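PDB 3FAW: reticulocyte binding protein from Streptococcus agalactiae COH1, which probably hydrolyses alpha-1,6 branch linkages of pullulan and related alpha-glucans as a cell-wall-anchored, secreted pullulanase. Local coordinates for residues K627-V638 with V653-S663. Numbering follows the deposited sequence.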
ATOM      1  N   LYS A 627      11.102 -11.950 -13.752  1.00 14.12           N
ATOM      2  CA  LYS A 627       9.740 -12.353 -14.104  1.00 16.07           C
ATOM      3  C   LYS A 627       9.638 -12.663 -15.601  1.00 16.87           C
ATOM      4  O   LYS A 627       8.691 -12.243 -16.272  1.00 16.89           O
ATOM      5  CB  LYS A 627       8.740 -11.258 -13.708  1.00 16.38           C
ATOM      6  CG  LYS A 627       8.680 -11.004 -12.209  1.00 17.08           C
ATOM      7  CD  LYS A 627       7.648  -9.945 -11.832  1.00 14.52           C
ATOM      8  CE  LYS A 627       7.625  -9.737 -10.319  1.00 15.23           C
ATOM      9  NZ  LYS A 627       6.774  -8.594  -9.879  1.00 10.83           N
ATOM     10  N   ARG A 628      10.615 -13.415 -16.109  1.00 19.11           N
ATOM     11  CA  ARG A 628      10.663 -13.794 -17.519  1.00 19.64           C
ATOM     12  C   ARG A 628       9.576 -14.826 -17.825  1.00 19.30           C
ATOM     13  O   ARG A 628       9.361 -15.754 -17.046  1.00 19.15           O
ATOM     14  CB  ARG A 628      12.041 -14.368 -17.888  1.00 20.64           C
ATOM     15  CG  ARG A 628      12.314 -14.399 -19.402  1.00 21.84           C
ATOM     16  CD  ARG A 628      13.304 -15.485 -19.803  1.00 25.59           C
ATOM     17  NE  ARG A 628      14.696 -15.155 -19.490  1.00 27.27           N
ATOM     18  CZ  ARG A 628      15.696 -15.059 -20.371  1.00 27.29           C
ATOM     19  NH1 ARG A 628      15.508 -15.257 -21.671  1.00 27.95           N
ATOM     20  NH2 ARG A 628      16.915 -14.758 -19.939  1.00 27.36           N
ATOM     21  N   LEU A 629       8.903 -14.654 -18.960  1.00 18.49           N
ATOM     22  CA  LEU A 629       7.813 -15.535 -19.370  1.00 18.30           C
ATOM     23  C   LEU A 629       8.371 -16.756 -20.109  1.00 19.01           C
ATOM     24  O   LEU A 629       8.512 -16.747 -21.336  1.00 18.58           O
ATOM     25  CB  LEU A 629       6.821 -14.765 -20.252  1.00 18.80           C
ATOM     26  CG  LEU A 629       5.478 -15.422 -20.591  1.00 17.05           C
ATOM     27  CD1 LEU A 629       4.603 -15.567 -19.352  1.00 14.89           C
ATOM     28  CD2 LEU A 629       4.762 -14.615 -21.662  1.00 16.63           C
ATOM     29  N   LEU A 630       8.692 -17.800 -19.344  1.00 19.33           N
ATOM     30  CA  LEU A 630       9.207 -19.062 -19.889  1.00 19.01           C
ATOM     31  C   LEU A 630       8.074 -19.973 -20.372  1.00 19.05           C
ATOM     32  O   LEU A 630       7.958 -21.126 -19.942  1.00 19.45           O
ATOM     33  CB  LEU A 630      10.049 -19.796 -18.838  1.00 19.33           C
ATOM     34  CG  LEU A 630      11.295 -19.075 -18.318  1.00 19.39           C
ATOM     35  CD1 LEU A 630      11.930 -19.868 -17.184  1.00 20.52           C
ATOM     36  CD2 LEU A 630      12.298 -18.855 -19.438  1.00 21.03           C
ATOM     37  N   ASN A 631       7.250 -19.445 -21.274  1.00 18.62           N
ATOM     38  CA  ASN A 631       6.141 -20.182 -21.869  1.00 18.41           C
ATOM     39  C   ASN A 631       6.507 -20.560 -23.304  1.00 18.89           C
ATOM     40  O   ASN A 631       6.886 -19.681 -24.082  1.00 18.47           O
ATOM     41  CB  ASN A 631       4.882 -19.312 -21.857  1.00 17.69           C
ATOM     42  CG  ASN A 631       3.629 -20.076 -22.248  1.00 18.54           C
ATOM     43  OD1 ASN A 631       3.516 -20.582 -23.365  1.00 18.44           O
ATOM     44  ND2 ASN A 631       2.669 -20.146 -21.332  1.00 12.54           N
ATOM     45  N   PRO A 632       6.405 -21.860 -23.663  1.00 19.01           N
ATOM     46  CA  PRO A 632       6.702 -22.330 -25.027  1.00 19.53           C
ATOM     47  C   PRO A 632       6.027 -21.529 -26.146  1.00 19.22           C
ATOM     48  O   PRO A 632       6.606 -21.374 -27.223  1.00 18.31           O
ATOM     49  CB  PRO A 632       6.170 -23.766 -25.027  1.00 20.22           C
ATOM     50  CG  PRO A 632       6.251 -24.199 -23.614  1.00 20.48           C
ATOM     51  CD  PRO A 632       6.015 -22.975 -22.778  1.00 20.32           C
ATOM     52  N   ASP A 633       4.822 -21.025 -25.889  1.00 18.80           N
ATOM     53  CA  ASP A 633       4.092 -20.233 -26.884  1.00 20.03           C
ATOM     54  C   ASP A 633       4.750 -18.875 -27.135  1.00 20.31           C
ATOM     55  O   ASP A 633       4.484 -18.233 -28.151  1.00 21.21           O
ATOM     56  CB  ASP A 633       2.631 -20.041 -26.460  1.00 20.43           C
ATOM     57  CG  ASP A 633       1.871 -21.362 -26.345  1.00 24.20           C
ATOM     58  OD1 ASP A 633       2.176 -22.303 -27.108  1.00 24.88           O
ATOM     59  OD2 ASP A 633       0.963 -21.456 -25.491  1.00 30.20           O
ATOM     60  N   TYR A 634       5.599 -18.440 -26.206  1.00 21.77           N
ATOM     61  CA  TYR A 634       6.350 -17.194 -26.352  1.00 22.64           C
ATOM     62  C   TYR A 634       7.861 -17.449 -26.297  1.00 22.30           C
ATOM     63  O   TYR A 634       8.610 -16.714 -25.650  1.00 22.16           O
ATOM     64  CB  TYR A 634       5.905 -16.196 -25.286  1.00 23.51           C
ATOM     65  CG  TYR A 634       4.411 -15.950 -25.315  1.00 25.56           C
ATOM     66  CD1 TYR A 634       3.845 -15.106 -26.266  1.00 25.66           C
ATOM     67  CD2 TYR A 634       3.562 -16.580 -24.408  1.00 26.45           C
ATOM     68  CE1 TYR A 634       2.477 -14.883 -26.304  1.00 27.66           C
ATOM     69  CE2 TYR A 634       2.191 -16.366 -24.439  1.00 27.47           C
ATOM     70  CZ  TYR A 634       1.654 -15.516 -25.389  1.00 28.77           C
ATOM     71  OH  TYR A 634       0.294 -15.300 -25.425  1.00 30.29           O
ATOM     72  N   MET A 635       8.291 -18.502 -26.991  1.00 22.30           N
ATOM     73  CA  MET A 635       9.714 -18.805 -27.181  1.00 22.54           C
ATOM     74  C   MET A 635      10.388 -17.684 -27.975  1.00 22.10           C
ATOM     75  O   MET A 635      11.547 -17.358 -27.734  1.00 22.10           O
ATOM     76  CB  MET A 635       9.876 -20.149 -27.908  1.00 22.47           C
ATOM     77  CG  MET A 635      11.316 -20.568 -28.236  1.00 22.49           C
ATOM     78  SD  MET A 635      12.315 -21.025 -26.806  1.00 23.47           S
ATOM     79  CE  MET A 635      11.486 -22.524 -26.270  1.00 22.12           C
ATOM     80  N   THR A 636       9.656 -17.107 -28.922  1.00 22.86           N
ATOM     81  CA  THR A 636      10.158 -16.006 -29.735  1.00 24.63           C
ATOM     82  C   THR A 636       9.084 -14.933 -29.893  1.00 25.72           C
ATOM     83  O   THR A 636       7.906 -15.174 -29.614  1.00 25.67           O
ATOM     84  CB  THR A 636      10.615 -16.490 -31.131  1.00 25.41           C
ATOM     85  OG1 THR A 636       9.513 -17.090 -31.824  1.00 26.64           O
ATOM     86  CG2 THR A 636      11.748 -17.508 -31.008  1.00 26.40           C
ATOM     87  N   LYS A 637       9.508 -13.752 -30.338  1.00 26.93           N
ATOM     88  CA  LYS A 637       8.620 -12.603 -30.505  1.00 28.31           C
ATOM     89  C   LYS A 637       7.377 -12.969 -31.314  1.00 29.04           C
ATOM     90  O   LYS A 637       7.487 -13.554 -32.386  1.00 29.56           O
ATOM     91  CB  LYS A 637       9.370 -11.459 -31.201  1.00 28.87           C
ATOM     92  CG  LYS A 637       8.575 -10.160 -31.341  1.00 29.09           C
ATOM     93  CD  LYS A 637       9.242  -9.215 -32.329  1.00 29.47           C
ATOM     94  CE  LYS A 637       8.500  -7.890 -32.430  1.00 31.91           C
ATOM     95  NZ  LYS A 637       7.076  -8.063 -32.844  1.00 32.80           N
ATOM     96  N   VAL A 638       6.204 -12.625 -30.787  1.00 30.79           N
ATOM     97  CA  VAL A 638       4.933 -12.874 -31.473  1.00 31.45           C
ATOM     98  C   VAL A 638       4.355 -11.573 -32.027  1.00 33.08           C
ATOM     99  O   VAL A 638       4.916 -10.493 -31.820  1.00 32.96           O
ATOM    100  CB  VAL A 638       3.899 -13.556 -30.543  1.00 31.23           C
ATOM    101  CG1 VAL A 638       4.450 -14.876 -30.015  1.00 31.04           C
ATOM    102  CG2 VAL A 638       3.497 -12.631 -29.400  1.00 31.75           C
ATOM    103  N   VAL A 653      17.014 -10.577 -26.747  1.00 20.94           N
ATOM    104  CA  VAL A 653      16.830 -11.947 -26.268  1.00 21.45           C
ATOM    105  C   VAL A 653      16.355 -12.867 -27.396  1.00 21.97           C
ATOM    106  O   VAL A 653      15.418 -12.535 -28.126  1.00 21.55           O
ATOM    107  CB  VAL A 653      15.836 -12.007 -25.084  1.00 21.40           C
ATOM    108  CG1 VAL A 653      15.556 -13.454 -24.689  1.00 21.46           C
ATOM    109  CG2 VAL A 653      16.377 -11.221 -23.898  1.00 19.51           C
ATOM    110  N   LYS A 654      17.007 -14.023 -27.521  1.00 22.69           N
ATOM    111  CA  LYS A 654      16.712 -14.982 -28.585  1.00 23.44           C
ATOM    112  C   LYS A 654      15.578 -15.932 -28.192  1.00 22.48           C
ATOM    113  O   LYS A 654      14.602 -16.085 -28.930  1.00 22.04           O
ATOM    114  CB  LYS A 654      17.963 -15.795 -28.929  1.00 23.68           C
ATOM    115  CG  LYS A 654      19.140 -14.958 -29.406  1.00 26.57           C
ATOM    116  CD  LYS A 654      20.283 -15.840 -29.894  1.00 27.24           C
ATOM    117  CE  LYS A 654      21.457 -15.015 -30.392  1.00 29.56           C
ATOM    118  NZ  LYS A 654      22.141 -14.296 -29.286  1.00 29.50           N
ATOM    119  N   GLU A 655      15.728 -16.575 -27.035  1.00 20.54           N
ATOM    120  CA  GLU A 655      14.715 -17.493 -26.513  1.00 19.73           C
ATOM    121  C   GLU A 655      14.020 -16.907 -25.270  1.00 18.57           C
ATOM    122  O   GLU A 655      14.682 -16.493 -24.316  1.00 18.13           O
ATOM    123  CB  GLU A 655      15.344 -18.863 -26.219  1.00 19.88           C
ATOM    124  CG  GLU A 655      15.790 -19.600 -27.493  1.00 21.19           C
ATOM    125  CD  GLU A 655      16.380 -20.982 -27.245  1.00 20.77           C
ATOM    126  OE1 GLU A 655      16.399 -21.445 -26.083  1.00 22.41           O
ATOM    127  OE2 GLU A 655      16.827 -21.612 -28.228  1.00 23.68           O
ATOM    128  N   TYR A 656      12.685 -16.873 -25.313  1.00 17.90           N
ATOM    129  CA  TYR A 656      11.837 -16.292 -24.257  1.00 18.08           C
ATOM    130  C   TYR A 656      12.126 -14.804 -24.018  1.00 16.99           C
ATOM    131  O   TYR A 656      12.687 -14.443 -22.983  1.00 16.79           O
ATOM    132  CB  TYR A 656      11.979 -17.065 -22.942  1.00 19.06           C
ATOM    133  CG  TYR A 656      11.681 -18.546 -23.032  1.00 20.08           C
ATOM    134  CD1 TYR A 656      10.415 -19.004 -23.387  1.00 19.20           C
ATOM    135  CD2 TYR A 656      12.662 -19.488 -22.735  1.00 21.41           C
ATOM    136  CE1 TYR A 656      10.140 -20.363 -23.452  1.00 20.62           C
ATOM    137  CE2 TYR A 656      12.396 -20.848 -22.800  1.00 20.63           C
ATOM    138  CZ  TYR A 656      11.136 -21.280 -23.158  1.00 21.21           C
ATOM    139  OH  TYR A 656      10.869 -22.628 -23.223  1.00 24.29           O
ATOM    140  N   PRO A 657      11.738 -13.934 -24.972  1.00 16.29           N
ATOM    141  CA  PRO A 657      12.086 -12.512 -24.910  1.00 15.81           C
ATOM    142  C   PRO A 657      11.157 -11.621 -24.073  1.00 15.98           C
ATOM    143  O   PRO A 657      11.483 -10.449 -23.853  1.00 16.60           O
ATOM    144  CB  PRO A 657      12.022 -12.093 -26.378  1.00 15.56           C
ATOM    145  CG  PRO A 657      10.941 -12.942 -26.951  1.00 15.16           C
ATOM    146  CD  PRO A 657      10.954 -14.245 -26.183  1.00 15.76           C
ATOM    147  N   TYR A 658      10.024 -12.157 -23.615  1.00 15.70           N
ATOM    148  CA  TYR A 658       9.028 -11.368 -22.878  1.00 15.26           C
ATOM    149  C   TYR A 658       9.217 -11.457 -21.361  1.00 14.78           C
ATOM    150  O   TYR A 658       9.418 -12.537 -20.812  1.00 13.80           O
ATOM    151  CB  TYR A 658       7.609 -11.800 -23.261  1.00 15.69           C
ATOM    152  CG  TYR A 658       7.242 -11.486 -24.698  1.00 13.57           C
ATOM    153  CD1 TYR A 658       6.843 -10.206 -25.072  1.00 13.15           C
ATOM    154  CD2 TYR A 658       7.290 -12.471 -25.683  1.00 15.70           C
ATOM    155  CE1 TYR A 658       6.499  -9.914 -26.394  1.00 14.57           C
ATOM    156  CE2 TYR A 658       6.951 -12.192 -27.005  1.00 12.79           C
ATOM    157  CZ  TYR A 658       6.555 -10.911 -27.353  1.00 15.14           C
ATOM    158  OH  TYR A 658       6.221 -10.624 -28.659  1.00 18.80           O
ATOM    159  N   PHE A 659       9.154 -10.298 -20.705  1.00 15.48           N
ATOM    160  CA  PHE A 659       9.283 -10.179 -19.252  1.00 15.39           C
ATOM    161  C   PHE A 659       8.055  -9.437 -18.711  1.00 15.62           C
ATOM    162  O   PHE A 659       7.609  -8.453 -19.298  1.00 15.85           O
ATOM    163  CB  PHE A 659      10.556  -9.403 -18.882  1.00 15.29           C
ATOM    164  CG  PHE A 659      11.841 -10.058 -19.344  1.00 15.44           C
ATOM    165  CD1 PHE A 659      12.711 -10.631 -18.429  1.00 15.71           C
ATOM    166  CD2 PHE A 659      12.189 -10.078 -20.689  1.00 13.47           C
ATOM    167  CE1 PHE A 659      13.900 -11.221 -18.846  1.00 18.29           C
ATOM    168  CE2 PHE A 659      13.371 -10.668 -21.117  1.00 15.72           C
ATOM    169  CZ  PHE A 659      14.228 -11.242 -20.195  1.00 15.71           C
ATOM    170  N   ILE A 660       7.521  -9.901 -17.584  1.00 16.29           N
ATOM    171  CA  ILE A 660       6.276  -9.352 -17.040  1.00 15.34           C
ATOM    172  C   ILE A 660       6.528  -8.123 -16.167  1.00 14.41           C
ATOM    173  O   ILE A 660       7.298  -8.179 -15.207  1.00 12.44           O
ATOM    174  CB  ILE A 660       5.495 -10.414 -16.231  1.00 15.81           C
ATOM    175  CG1 ILE A 660       5.201 -11.649 -17.098  1.00 15.57           C
ATOM    176  CG2 ILE A 660       4.200  -9.827 -15.682  1.00 15.13           C
ATOM    177  CD1 ILE A 660       4.496 -11.354 -18.419  1.00 12.02           C
ATOM    178  N   HIS A 661       5.866  -7.018 -16.514  1.00 13.99           N
ATOM    179  CA  HIS A 661       5.980  -5.759 -15.772  1.00 14.42           C
ATOM    180  C   HIS A 661       4.787  -5.499 -14.846  1.00 14.61           C
ATOM    181  O   HIS A 661       4.776  -4.512 -14.117  1.00 13.64           O
ATOM    182  CB  HIS A 661       6.160  -4.573 -16.732  1.00 14.82           C
ATOM    183  CG  HIS A 661       5.010  -4.366 -17.668  1.00 15.41           C
ATOM    184  ND1 HIS A 661       5.003  -4.858 -18.957  1.00 15.76           N
ATOM    185  CD2 HIS A 661       3.833  -3.716 -17.505  1.00 13.71           C
ATOM    186  CE1 HIS A 661       3.868  -4.523 -19.544  1.00 13.79           C
ATOM    187  NE2 HIS A 661       3.140  -3.832 -18.686  1.00 12.12           N
ATOM    188  N   ASP A 662       3.782  -6.369 -14.874  1.00 13.46           N
ATOM    189  CA  ASP A 662       2.629  -6.234 -13.975  1.00 12.29           C
ATOM    190  C   ASP A 662       2.079  -7.617 -13.655  1.00 11.39           C
ATOM    191  O   ASP A 662       1.174  -8.113 -14.329  1.00  9.65           O
ATOM    192  CB  ASP A 662       1.564  -5.329 -14.611  1.00 13.07           C
ATOM    193  CG  ASP A 662       0.375  -5.053 -13.692  1.00 14.08           C
ATOM    194  OD1 ASP A 662       0.402  -5.426 -12.501  1.00 21.16           O
ATOM    195  OD2 ASP A 662      -0.599  -4.441 -14.175  1.00 17.18           O
ATOM    196  N   SER A 663       2.632  -8.232 -12.611  1.00 11.66           N
ATOM    197  CA  SER A 663       2.377  -9.645 -12.324  1.00 12.37           C
ATOM    198  C   SER A 663       1.256  -9.887 -11.301  1.00 12.92           C
ATOM    199  O   SER A 663       1.240 -10.911 -10.621  1.00 14.73           O
ATOM    200  CB  SER A 663       3.678 -10.327 -11.877  1.00 12.43           C
ATOM    201  OG  SER A 663       4.155  -9.789 -10.660  1.00 10.77           O
TER
HETATM  202  O   HOH W   1       5.030  -6.623 -11.466  1.00 15.67           O
HETATM  203  O   HOH W   2       8.860 -14.999 -23.426  1.00 19.33           O
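The Tyr656 ring is held between two residues of 627-638: Met635 SD lies over one face, 4.0 Å from the centroid of the Tyr656 ring, and Leu630 CA covers the other in a CH-pi contact, while Asn631 O meets the ring edge. A methionine suits this face because its sulfur is polarisable and its chain flexible; bends at chi2 (70°) and chi3 (67°) fold it back so that CE also reaches the phenol end. Arg628 does similar work on Phe659, its CG standing 3.8 Å from the centroid of the Phe659 ring, over one face. Phe659 CZ in turn lies over one face of the Arg628 guanidinium, offset toward its rim. The long aliphatic part of arginine can thus cover an aromatic ring while Arg628 NH1 donates to Tyr656 O at 3.2 Å in a bent bond, the oxygen lying out of the guanidinium plane. The Tyr658 ring is long enough to carry its hydroxyl to the next backbone, where Tyr658 OH accepts from Val638 N at 2.9 Å. Both segments belong to the long excursion that follows the last strand, 614-618, of the TIM barrel, the catalytic fold of alpha-amylase relatives. Strand 658-660 forms a two-stranded antiparallel sheet with 647-649, and a single bridge at Arg628–Phe659 joins 627-638 to it. Around that bridge, Ile660 N donates to Lys627 O and Leu629 N to Tyr658 O, both nearly straight at 172°. One water bridges the segments, donating to Leu629 O and Tyr634 O and accepting from Tyr658 N. Lysine's long chain, extended here, carries Lys627 NZ to a hydrogen bond with Ser663 OG at 3.0 Å; this small hydroxyl also bonds Asn671.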